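Local coordinates for membrane lipoprotein family protein (Aeropyrum pernix, PDB 4PEV) that binds adenosine and probably serves as the solute-binding lipoprotein of an ABC transporter that takes up nucleosides, at residues K128-P131 / K137-L140; Y212-G217 / G414-A419; G261-V266 / E286-Q291. All coordinates share one frame; numbering follows the deposited sequence.

Contact 1. Residues K128-P131 / K137-L140; sequences KVAP and KYAL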
ATOM      1  N   LYS C 128      14.665  -6.061  19.911  1.00 42.61           N
ATOM      2  CA  LYS C 128      15.656  -5.781  20.941  1.00 42.46           C
ATOM      3  C   LYS C 128      15.098  -4.996  22.129  1.00 40.87           C
ATOM      4  O   LYS C 128      15.417  -5.306  23.282  1.00 43.03           O
ATOM      5  CB  LYS C 128      16.804  -4.980  20.323  1.00 45.39           C
ATOM      6  CG  LYS C 128      17.511  -5.720  19.201  1.00 49.10           C
ATOM      7  CD  LYS C 128      18.617  -4.891  18.570  1.00 53.20           C
ATOM      8  CE  LYS C 128      19.719  -5.783  18.011  1.00 55.76           C
ATOM      9  NZ  LYS C 128      20.183  -5.257  16.699  1.00 58.04           N
ATOM     10  N   VAL C 129      14.280  -3.978  21.848  1.00 36.26           N
ATOM     11  CA  VAL C 129      13.838  -3.024  22.871  1.00 33.15           C
ATOM     12  C   VAL C 129      12.672  -3.533  23.732  1.00 33.23           C
ATOM     13  O   VAL C 129      12.664  -3.335  24.961  1.00 31.58           O
ATOM     14  CB  VAL C 129      13.454  -1.673  22.233  1.00 31.77           C
ATOM     15  CG1 VAL C 129      12.776  -0.762  23.246  1.00 31.50           C
ATOM     16  CG2 VAL C 129      14.679  -0.986  21.651  1.00 31.91           C
ATOM     17  N   ALA C 130      11.696  -4.170  23.081  1.00 32.06           N
ATOM     18  CA  ALA C 130      10.489  -4.648  23.735  1.00 31.55           C
ATOM     19  C   ALA C 130      10.734  -5.476  24.989  1.00 33.38           C
ATOM     20  O   ALA C 130      10.061  -5.253  25.992  1.00 36.65           O
ATOM     21  CB  ALA C 130       9.638  -5.426  22.759  1.00 31.34           C
ATOM     22  N   PRO C 131      11.674  -6.447  24.949  1.00 34.98           N
ATOM     23  CA  PRO C 131      11.873  -7.225  26.187  1.00 35.51           C
ATOM     24  C   PRO C 131      12.493  -6.433  27.358  1.00 35.25           C
ATOM     25  O   PRO C 131      12.170  -6.733  28.498  1.00 36.55           O
ATOM     26  CB  PRO C 131      12.774  -8.387  25.741  1.00 34.54           C
ATOM     27  CG  PRO C 131      13.465  -7.882  24.523  1.00 34.78           C
ATOM     28  CD  PRO C 131      12.454  -7.011  23.833  1.00 34.80           C
ATOM     29  N   LYS C 137       3.660  -0.865  26.382  1.00 33.52           N
ATOM     30  CA  LYS C 137       2.905  -1.445  25.265  1.00 33.04           C
ATOM     31  C   LYS C 137       3.297  -0.825  23.934  1.00 31.34           C
ATOM     32  O   LYS C 137       3.478   0.386  23.844  1.00 29.50           O
ATOM     33  CB  LYS C 137       1.412  -1.247  25.440  1.00 34.96           C
ATOM     34  CG  LYS C 137       0.922  -1.463  26.848  1.00 38.16           C
ATOM     35  CD  LYS C 137      -0.557  -1.812  26.858  1.00 41.22           C
ATOM     36  CE  LYS C 137      -1.190  -1.492  28.204  1.00 44.87           C
ATOM     37  NZ  LYS C 137      -1.235  -0.019  28.447  1.00 46.26           N
ATOM     38  N   TYR C 138       3.384  -1.676  22.905  1.00 30.68           N
ATOM     39  CA  TYR C 138       3.786  -1.293  21.553  1.00 28.67           C
ATOM     40  C   TYR C 138       2.792  -1.816  20.534  1.00 28.73           C
ATOM     41  O   TYR C 138       2.312  -2.930  20.671  1.00 28.62           O
ATOM     42  CB  TYR C 138       5.127  -1.910  21.211  1.00 27.48           C
ATOM     43  CG  TYR C 138       6.267  -1.527  22.122  1.00 28.40           C
ATOM     44  CD1 TYR C 138       6.990  -0.367  21.911  1.00 28.26           C
ATOM     45  CD2 TYR C 138       6.644  -2.344  23.179  1.00 28.55           C
ATOM     46  CE1 TYR C 138       8.036  -0.024  22.733  1.00 28.52           C
ATOM     47  CE2 TYR C 138       7.700  -2.017  23.998  1.00 27.92           C
ATOM     48  CZ  TYR C 138       8.385  -0.857  23.773  1.00 28.67           C
ATOM     49  OH  TYR C 138       9.429  -0.520  24.587  1.00 29.15           O
ATOM     50  N   ALA C 139       2.503  -1.027  19.499  1.00 29.08           N
ATOM     51  CA  ALA C 139       1.845  -1.556  18.300  1.00 28.11           C
ATOM     52  C   ALA C 139       2.781  -1.408  17.104  1.00 27.42           C
ATOM     53  O   ALA C 139       3.250  -0.322  16.808  1.00 26.87           O
ATOM     54  CB  ALA C 139       0.519  -0.866  18.042  1.00 27.65           C
ATOM     55  N   LEU C 140       3.087  -2.525  16.456  1.00 28.03           N
ATOM     56  CA  LEU C 140       3.909  -2.526  15.258  1.00 28.63           C
ATOM     57  C   LEU C 140       2.969  -2.598  14.077  1.00 29.71           C
ATOM     58  O   LEU C 140       2.129  -3.485  14.023  1.00 30.04           O
ATOM     59  CB  LEU C 140       4.847  -3.729  15.268  1.00 28.54           C
ATOM     60  CG  LEU C 140       5.884  -3.838  14.146  1.00 29.72           C
ATOM     61  CD1 LEU C 140       6.618  -2.523  13.870  1.00 30.47           C
ATOM     62  CD2 LEU C 140       6.887  -4.938  14.463  1.00 29.48           C
TER
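Tyr138 reaches from strand 137-140 to helix 128-131 and meets it at two neighbouring residues. The far end of the phenol touches Val129, with CG1 3.6 Å from Tyr138 OH, while the CE2 corner of the Tyr138 ring meets Ala130, whose CA is 3.8 Å away. The methyl of Ala130 adds a looser touch, CB to Tyr138 CE2 at 4.1 Å. All three residues are buried, and across the two segments the contact is entirely van der Waals in kind. The isopropyl group of Val129 stands roughly perpendicular to the long direction of the tyrosine side chain, and both helix residues approach the ring obliquely.

In Val129, CG1 is the branch that stands opposite the backbone N (chi1 170°), which turns this methyl to the phenol. The Tyr138 ring leaves the strand with CG anti to the carbonyl carbon (chi1 -59°) and spans a backbone separation of 7.8 Å between the CA atoms of Ala130 and Tyr138.

The buried hydroxyl finds its polar partner outside both segments: Tyr138 OH is hydrogen-bonded to Ser107 OG, which fixes the end of the ring against helix 99-108, where Leu103 also touches it. Strand 137-141 runs parallel between strands 114-118 and 152-157, and Asn151 ND2 bonds to Ala130 O. The contact thus packs the helix of the beta-alpha-beta unit 114-118, 123-132, 137-141 onto its second strand, with helix 99-108 alongside.

Contact 2. Residues Y212-G217 / G414-A419; sequences YNQAMG and GNLEAA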
ATOM      1  N   TYR C 212      -4.736 -13.135 -15.145  1.00 37.57           N
ATOM      2  CA  TYR C 212      -5.416 -12.495 -16.259  1.00 35.65           C
ATOM      3  C   TYR C 212      -4.968 -13.090 -17.582  1.00 36.56           C
ATOM      4  O   TYR C 212      -5.784 -13.568 -18.338  1.00 35.45           O
ATOM      5  CB  TYR C 212      -5.153 -10.997 -16.251  1.00 34.18           C
ATOM      6  CG  TYR C 212      -5.889 -10.276 -17.333  1.00 33.88           C
ATOM      7  CD1 TYR C 212      -7.209  -9.907 -17.168  1.00 32.93           C
ATOM      8  CD2 TYR C 212      -5.271  -9.983 -18.536  1.00 34.71           C
ATOM      9  CE1 TYR C 212      -7.892  -9.246 -18.167  1.00 33.31           C
ATOM     10  CE2 TYR C 212      -5.946  -9.322 -19.547  1.00 34.23           C
ATOM     11  CZ  TYR C 212      -7.254  -8.956 -19.357  1.00 33.01           C
ATOM     12  OH  TYR C 212      -7.916  -8.293 -20.361  1.00 32.42           O
ATOM     13  N   ASN C 213      -3.663 -13.076 -17.835  1.00 39.46           N
ATOM     14  CA  ASN C 213      -3.077 -13.690 -19.033  1.00 39.90           C
ATOM     15  C   ASN C 213      -3.538 -15.104 -19.336  1.00 43.58           C
ATOM     16  O   ASN C 213      -3.933 -15.391 -20.470  1.00 48.32           O
ATOM     17  CB  ASN C 213      -1.563 -13.697 -18.925  1.00 37.77           C
ATOM     18  CG  ASN C 213      -0.967 -12.343 -19.175  1.00 36.10           C
ATOM     19  OD1 ASN C 213      -1.584 -11.483 -19.796  1.00 34.77           O
ATOM     20  ND2 ASN C 213       0.242 -12.146 -18.703  1.00 35.95           N
ATOM     21  N   GLN C 214      -3.479 -15.981 -18.334  1.00 45.91           N
ATOM     22  CA  GLN C 214      -3.926 -17.374 -18.492  1.00 45.86           C
ATOM     23  C   GLN C 214      -5.421 -17.495 -18.706  1.00 44.10           C
ATOM     24  O   GLN C 214      -5.853 -18.218 -19.590  1.00 45.51           O
ATOM     25  CB  GLN C 214      -3.501 -18.235 -17.314  1.00 47.51           C
ATOM     26  CG  GLN C 214      -2.024 -18.588 -17.379  1.00 51.43           C
ATOM     27  CD  GLN C 214      -1.569 -19.456 -16.224  1.00 55.67           C
ATOM     28  OE1 GLN C 214      -2.390 -20.009 -15.477  1.00 57.67           O
ATOM     29  NE2 GLN C 214      -0.247 -19.583 -16.066  1.00 54.20           N
ATOM     30  N   ALA C 215      -6.216 -16.768 -17.933  1.00 43.28           N
ATOM     31  CA  ALA C 215      -7.678 -16.801 -18.108  1.00 43.14           C
ATOM     32  C   ALA C 215      -8.153 -16.120 -19.389  1.00 42.24           C
ATOM     33  O   ALA C 215      -9.350 -16.037 -19.612  1.00 41.27           O
ATOM     34  CB  ALA C 215      -8.384 -16.173 -16.905  1.00 42.97           C
HETATM   35  N   MSE C 216      -7.229 -15.632 -20.218  1.00 42.19           N
HETATM   36  CA  MSE C 216      -7.591 -14.747 -21.328  1.00 42.88           C
HETATM   37  C   MSE C 216      -6.723 -14.857 -22.566  1.00 42.34           C
HETATM   38  O   MSE C 216      -6.980 -14.170 -23.555  1.00 41.17           O
HETATM   39  CB  MSE C 216      -7.494 -13.339 -20.741  1.00 46.38           C
HETATM   40  CG  MSE C 216      -8.427 -12.337 -21.375  1.00 50.03           C
HETATM   41 SE   MSE C 216     -10.175 -12.447 -20.469  1.00 58.59          SE
HETATM   42  CE  MSE C 216     -11.192 -11.545 -21.899  1.00 56.12           C
ATOM     43  N   GLY C 217      -5.692 -15.706 -22.536  1.00 41.29           N
ATOM     44  CA  GLY C 217      -4.836 -15.934 -23.701  1.00 39.81           C
ATOM     45  C   GLY C 217      -4.102 -14.691 -24.160  1.00 40.66           C
ATOM     46  O   GLY C 217      -3.921 -14.476 -25.349  1.00 40.59           O
ATOM     47  N   GLY C 414       4.633 -18.866 -15.452  1.00 41.60           N
ATOM     48  CA  GLY C 414       3.232 -19.266 -15.576  1.00 41.46           C
ATOM     49  C   GLY C 414       2.796 -20.369 -14.626  1.00 41.41           C
ATOM     50  O   GLY C 414       1.675 -20.891 -14.728  1.00 39.44           O
ATOM     51  N   ASN C 415       3.669 -20.714 -13.689  1.00 41.99           N
ATOM     52  CA  ASN C 415       3.336 -21.664 -12.641  1.00 44.45           C
ATOM     53  C   ASN C 415       2.736 -20.922 -11.412  1.00 45.42           C
ATOM     54  O   ASN C 415       3.420 -20.680 -10.414  1.00 46.27           O
ATOM     55  CB  ASN C 415       4.592 -22.491 -12.315  1.00 45.63           C
ATOM     56  CG  ASN C 415       4.427 -23.373 -11.092  1.00 47.29           C
ATOM     57  OD1 ASN C 415       3.310 -23.691 -10.671  1.00 47.89           O
ATOM     58  ND2 ASN C 415       5.555 -23.761 -10.501  1.00 46.22           N
ATOM     59  N   LEU C 416       1.451 -20.563 -11.501  1.00 44.61           N
ATOM     60  CA  LEU C 416       0.787 -19.767 -10.464  1.00 43.92           C
ATOM     61  C   LEU C 416       0.688 -20.456  -9.116  1.00 46.37           C
ATOM     62  O   LEU C 416       0.648 -19.780  -8.093  1.00 47.51           O
ATOM     63  CB  LEU C 416      -0.636 -19.387 -10.857  1.00 43.85           C
ATOM     64  CG  LEU C 416      -0.905 -18.722 -12.197  1.00 44.94           C
ATOM     65  CD1 LEU C 416      -2.359 -18.257 -12.250  1.00 43.69           C
ATOM     66  CD2 LEU C 416       0.058 -17.577 -12.448  1.00 44.34           C
ATOM     67  N   GLU C 417       0.606 -21.783  -9.101  1.00 49.50           N
ATOM     68  CA  GLU C 417       0.353 -22.508  -7.846  1.00 52.21           C
ATOM     69  C   GLU C 417       1.519 -22.393  -6.841  1.00 50.07           C
ATOM     70  O   GLU C 417       1.345 -22.681  -5.654  1.00 45.65           O
ATOM     71  CB  GLU C 417      -0.004 -23.978  -8.130  1.00 56.04           C
ATOM     72  CG  GLU C 417      -1.354 -24.172  -8.831  1.00 58.13           C
ATOM     73  CD  GLU C 417      -1.535 -25.570  -9.437  1.00 61.32           C
ATOM     74  OE1 GLU C 417      -2.305 -25.704 -10.418  1.00 62.06           O
ATOM     75  OE2 GLU C 417      -0.908 -26.542  -8.950  1.00 59.45           O
ATOM     76  N   ALA C 418       2.688 -21.947  -7.322  1.00 50.78           N
ATOM     77  CA  ALA C 418       3.868 -21.693  -6.471  1.00 50.89           C
ATOM     78  C   ALA C 418       3.608 -20.663  -5.380  1.00 53.58           C
ATOM     79  O   ALA C 418       4.179 -20.760  -4.300  1.00 58.98           O
ATOM     80  CB  ALA C 418       5.060 -21.251  -7.317  1.00 49.43           C
ATOM     81  N   ALA C 419       2.755 -19.682  -5.672  1.00 54.36           N
ATOM     82  CA  ALA C 419       2.419 -18.611  -4.731  1.00 53.39           C
ATOM     83  C   ALA C 419       1.427 -19.020  -3.631  1.00 53.63           C
ATOM     84  O   ALA C 419       1.286 -18.302  -2.640  1.00 50.80           O
ATOM     85  CB  ALA C 419       1.873 -17.413  -5.497  1.00 53.75           C
TER
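The carboxamide nitrogen of Gln214 donates to the carbonyl oxygen of Gly414, and this bond carries the contact: Gln214 NE2 lies 2.7 Å from Gly414 O. It is bent, with an N-H...O angle of 141°. The acceptor sits nearly in the Gln214 amide plane, whereas the donor is tilted 17° from the carbonyl plane of Gly414. Gly414 O also receives a weak backbone bond from Leu416 N, which places the side-chain and main-chain donors on one acceptor.

The other amide atom turns to Leu416, where Gln214 OE1 is 3.7 Å from Leu416 CD1. Leu416 CG also lies 4.0 Å from Gln214 NE2, putting the branched end of the leucine beside both amide atoms; the two side chains run antiparallel alongside each other. Gln214 bridges the gap because its chain is extended beyond CG (chi2 -180°). With an alanine in place of Leu416, the flank of the Gln214 amide would probably lose its apolar neighbour and be freer to turn about its last torsion, weakening the hold on Gly414 O.

Gly414, just past helix 401-412, has positive phi and closes that helix's C-terminus in a Schellman motif, a backbone conformation that by itself favours glycine. Leu416 begins the following 3-10 segment and also packs on Tyr207 and Gln210 of helix 196-214 and on Leu411 of helix 401-412. At the surface, the contact therefore joins the C-terminal end of helix 196-214 to the turn leaving helix 401-412.

Contact 3. Residues G261-V266 / E286-Q291; sequences GMFNAV and EWYDPQ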
ATOM      1  N   GLY C 261       6.232  10.953  -7.583  1.00 26.28           N
ATOM      2  CA  GLY C 261       6.995  11.230  -8.796  1.00 25.66           C
ATOM      3  C   GLY C 261       6.493  10.384  -9.944  1.00 25.74           C
ATOM      4  O   GLY C 261       6.368  10.852 -11.068  1.00 26.50           O
HETATM    5  N   MSE C 262       6.200   9.126  -9.669  1.00 25.25           N
HETATM    6  CA  MSE C 262       5.627   8.271 -10.690  1.00 26.20           C
HETATM    7  C   MSE C 262       4.391   8.908 -11.276  1.00 24.74           C
HETATM    8  O   MSE C 262       4.257   8.984 -12.487  1.00 23.46           O
HETATM    9  CB  MSE C 262       5.292   6.927 -10.059  1.00 27.34           C
HETATM   10  CG  MSE C 262       4.888   5.889 -11.085  1.00 28.66           C
HETATM   11 SE   MSE C 262       3.910   4.466 -10.142  1.00 31.90          SE
HETATM   12  CE  MSE C 262       2.158   5.343  -9.872  1.00 31.49           C
ATOM     13  N   PHE C 263       3.486   9.370 -10.414  1.00 24.56           N
ATOM     14  CA  PHE C 263       2.254  10.022 -10.845  1.00 24.30           C
ATOM     15  C   PHE C 263       2.559  11.174 -11.765  1.00 25.15           C
ATOM     16  O   PHE C 263       1.891  11.356 -12.787  1.00 25.82           O
ATOM     17  CB  PHE C 263       1.482  10.609  -9.673  1.00 24.00           C
ATOM     18  CG  PHE C 263       0.822   9.600  -8.784  1.00 24.20           C
ATOM     19  CD1 PHE C 263       0.430   8.356  -9.254  1.00 24.14           C
ATOM     20  CD2 PHE C 263       0.524   9.938  -7.467  1.00 24.11           C
ATOM     21  CE1 PHE C 263      -0.202   7.455  -8.408  1.00 24.80           C
ATOM     22  CE2 PHE C 263      -0.120   9.051  -6.623  1.00 23.94           C
ATOM     23  CZ  PHE C 263      -0.478   7.805  -7.089  1.00 24.40           C
ATOM     24  N   ASN C 264       3.557  11.965 -11.397  1.00 25.35           N
ATOM     25  CA  ASN C 264       3.910  13.119 -12.199  1.00 26.39           C
ATOM     26  C   ASN C 264       4.501  12.743 -13.543  1.00 26.90           C
ATOM     27  O   ASN C 264       4.307  13.453 -14.503  1.00 27.74           O
ATOM     28  CB  ASN C 264       4.823  14.049 -11.424  1.00 26.68           C
ATOM     29  CG  ASN C 264       4.128  14.661 -10.227  1.00 27.06           C
ATOM     30  OD1 ASN C 264       2.929  14.925 -10.243  1.00 27.40           O
ATOM     31  ND2 ASN C 264       4.885  14.890  -9.179  1.00 28.75           N
ATOM     32  N   ALA C 265       5.184  11.612 -13.619  1.00 28.25           N
ATOM     33  CA  ALA C 265       5.750  11.142 -14.875  1.00 29.03           C
ATOM     34  C   ALA C 265       4.658  10.721 -15.870  1.00 29.85           C
ATOM     35  O   ALA C 265       4.777  10.972 -17.089  1.00 28.96           O
ATOM     36  CB  ALA C 265       6.699   9.986 -14.612  1.00 29.42           C
ATOM     37  N   VAL C 266       3.607  10.091 -15.342  1.00 29.50           N
ATOM     38  CA  VAL C 266       2.472   9.626 -16.144  1.00 29.90           C
ATOM     39  C   VAL C 266       1.626  10.823 -16.606  1.00 30.71           C
ATOM     40  O   VAL C 266       1.045  10.785 -17.692  1.00 31.47           O
ATOM     41  CB  VAL C 266       1.616   8.578 -15.363  1.00 30.13           C
ATOM     42  CG1 VAL C 266       0.404   8.106 -16.161  1.00 29.89           C
ATOM     43  CG2 VAL C 266       2.469   7.388 -14.961  1.00 29.71           C
ATOM     44  N   GLU C 286      -6.726   8.963  -6.195  1.00 27.26           N
ATOM     45  CA  GLU C 286      -7.253   9.379  -7.496  1.00 28.43           C
ATOM     46  C   GLU C 286      -7.338  10.891  -7.579  1.00 28.12           C
ATOM     47  O   GLU C 286      -7.059  11.497  -8.615  1.00 29.04           O
ATOM     48  CB  GLU C 286      -8.636   8.753  -7.748  1.00 30.66           C
ATOM     49  CG  GLU C 286      -8.613   7.258  -8.109  1.00 32.59           C
ATOM     50  CD  GLU C 286      -8.695   6.312  -6.921  1.00 32.70           C
ATOM     51  OE1 GLU C 286      -8.151   6.629  -5.844  1.00 34.48           O
ATOM     52  OE2 GLU C 286      -9.284   5.225  -7.082  1.00 33.25           O
ATOM     53  N   TRP C 287      -7.720  11.494  -6.463  1.00 27.56           N
ATOM     54  CA  TRP C 287      -7.834  12.949  -6.345  1.00 27.15           C
ATOM     55  C   TRP C 287      -6.593  13.701  -6.787  1.00 26.72           C
ATOM     56  O   TRP C 287      -6.692  14.856  -7.167  1.00 26.85           O
ATOM     57  CB  TRP C 287      -8.168  13.337  -4.891  1.00 27.32           C
ATOM     58  CG  TRP C 287      -7.083  13.003  -3.939  1.00 26.96           C
ATOM     59  CD1 TRP C 287      -6.967  11.877  -3.208  1.00 25.88           C
ATOM     60  CD2 TRP C 287      -5.926  13.797  -3.656  1.00 27.64           C
ATOM     61  NE1 TRP C 287      -5.814  11.914  -2.479  1.00 26.79           N
ATOM     62  CE2 TRP C 287      -5.158  13.087  -2.732  1.00 26.47           C
ATOM     63  CE3 TRP C 287      -5.476  15.060  -4.094  1.00 29.44           C
ATOM     64  CZ2 TRP C 287      -3.963  13.573  -2.227  1.00 27.29           C
ATOM     65  CZ3 TRP C 287      -4.290  15.549  -3.599  1.00 28.72           C
ATOM     66  CH2 TRP C 287      -3.541  14.803  -2.670  1.00 28.69           C
ATOM     67  N   TYR C 288      -5.423  13.075  -6.712  1.00 28.22           N
ATOM     68  CA  TYR C 288      -4.185  13.778  -7.062  1.00 30.95           C
ATOM     69  C   TYR C 288      -4.193  14.176  -8.556  1.00 32.43           C
ATOM     70  O   TYR C 288      -3.871  15.316  -8.903  1.00 32.77           O
ATOM     71  CB  TYR C 288      -2.940  12.962  -6.658  1.00 29.95           C
ATOM     72  CG  TYR C 288      -1.610  13.653  -6.926  1.00 29.18           C
ATOM     73  CD1 TYR C 288      -1.103  14.610  -6.052  1.00 28.50           C
ATOM     74  CD2 TYR C 288      -0.860  13.337  -8.056  1.00 29.40           C
ATOM     75  CE1 TYR C 288       0.107  15.237  -6.295  1.00 28.22           C
ATOM     76  CE2 TYR C 288       0.350  13.960  -8.313  1.00 29.90           C
ATOM     77  CZ  TYR C 288       0.832  14.909  -7.430  1.00 29.57           C
ATOM     78  OH  TYR C 288       2.042  15.519  -7.701  1.00 30.28           O
ATOM     79  N   ASP C 289      -4.586  13.237  -9.416  1.00 34.57           N
ATOM     80  CA  ASP C 289      -4.924  13.527 -10.816  1.00 35.70           C
ATOM     81  C   ASP C 289      -5.840  12.434 -11.332  1.00 36.20           C
ATOM     82  O   ASP C 289      -5.378  11.338 -11.617  1.00 40.14           O
ATOM     83  CB  ASP C 289      -3.698  13.625 -11.727  1.00 36.26           C
ATOM     84  CG  ASP C 289      -4.084  13.787 -13.200  1.00 37.77           C
ATOM     85  OD1 ASP C 289      -5.141  14.385 -13.518  1.00 41.50           O
ATOM     86  OD2 ASP C 289      -3.338  13.300 -14.055  1.00 39.05           O
ATOM     87  N   PRO C 290      -7.141  12.726 -11.473  1.00 35.98           N
ATOM     88  CA  PRO C 290      -8.097  11.653 -11.754  1.00 34.48           C
ATOM     89  C   PRO C 290      -8.132  11.174 -13.222  1.00 33.26           C
ATOM     90  O   PRO C 290      -8.607  10.068 -13.505  1.00 32.56           O
ATOM     91  CB  PRO C 290      -9.439  12.278 -11.346  1.00 35.07           C
ATOM     92  CG  PRO C 290      -9.131  13.643 -10.813  1.00 34.84           C
ATOM     93  CD  PRO C 290      -7.820  14.026 -11.408  1.00 35.19           C
ATOM     94  N   GLN C 291      -7.650  12.000 -14.139  1.00 33.46           N
ATOM     95  CA  GLN C 291      -7.563  11.611 -15.536  1.00 35.16           C
ATOM     96  C   GLN C 291      -6.639  10.417 -15.688  1.00 32.46           C
ATOM     97  O   GLN C 291      -6.934   9.500 -16.439  1.00 32.82           O
ATOM     98  CB  GLN C 291      -7.047  12.771 -16.395  1.00 40.55           C
ATOM     99  CG  GLN C 291      -8.067  13.877 -16.664  1.00 46.17           C
ATOM    100  CD  GLN C 291      -7.432  15.267 -16.714  1.00 52.99           C
ATOM    101  OE1 GLN C 291      -6.525  15.578 -15.935  1.00 59.51           O
ATOM    102  NE2 GLN C 291      -7.914  16.111 -17.625  1.00 53.79           N
TER
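One hydrogen bond and one aromatic contact, both made by Tyr288, join helix 261-266 to the loop 286-291. In the polar part, Tyr288 OH donates to Asn264 OD1 at 2.8 Å. The hydroxyl lies in the carbonyl plane on a lone pair, with a C=O...donor angle of 110°, and OD1 in turn sits at the edge of the tyrosine ring, in its plane. The amide itself is turned well out of the plane of that ring.

The apolar part is the pairing of Tyr288 with Phe263. Their centroids are 5.7 Å apart and their planes inclined at 34°, an oblique arrangement in which Phe263 CD2 approaches Tyr288 CD2 to 3.7 Å. Phe263 CB adds to the packing, 3.8 Å from Tyr288 CE2. With CG opposite the backbone N (chi1 -177°), Tyr288 extends from the loop to reach both helix residues.

The Phe263 ring also makes an edge-to-face contact with His259, one turn earlier in the helix. Helix 258-271 is the crossover of the beta-alpha-beta unit 248-254, 258-271, 277-282 in the mixed sheet; the loop leaving strand 277-282 packs back on it, while Glu286 and Pro290 pack on helix 358-372.

How the contacts relate
Contact 1 belongs to the region built on the all-parallel sheet, whereas contact 3 flanks the mixed sheet; their centres are 37 Å apart on opposite sides of the chain's centre. Such a two-sheet architecture, with adenosine bound between the lobes, fits the periplasmic-binding-protein fold. Contact 3 is near the pocket: the Phe263 side chain is about 9 Å from the bound adenosine, and about as far from Gly256 and Asp282, which bind it. Contacts 1 and 2 lie away from the adenosine-binding residues, with centres 40 Å apart. In sequence, contact 3 falls within the roughly 200 residues that separate the two segments of contact 2, yet their nearest atoms remain about 18 Å apart.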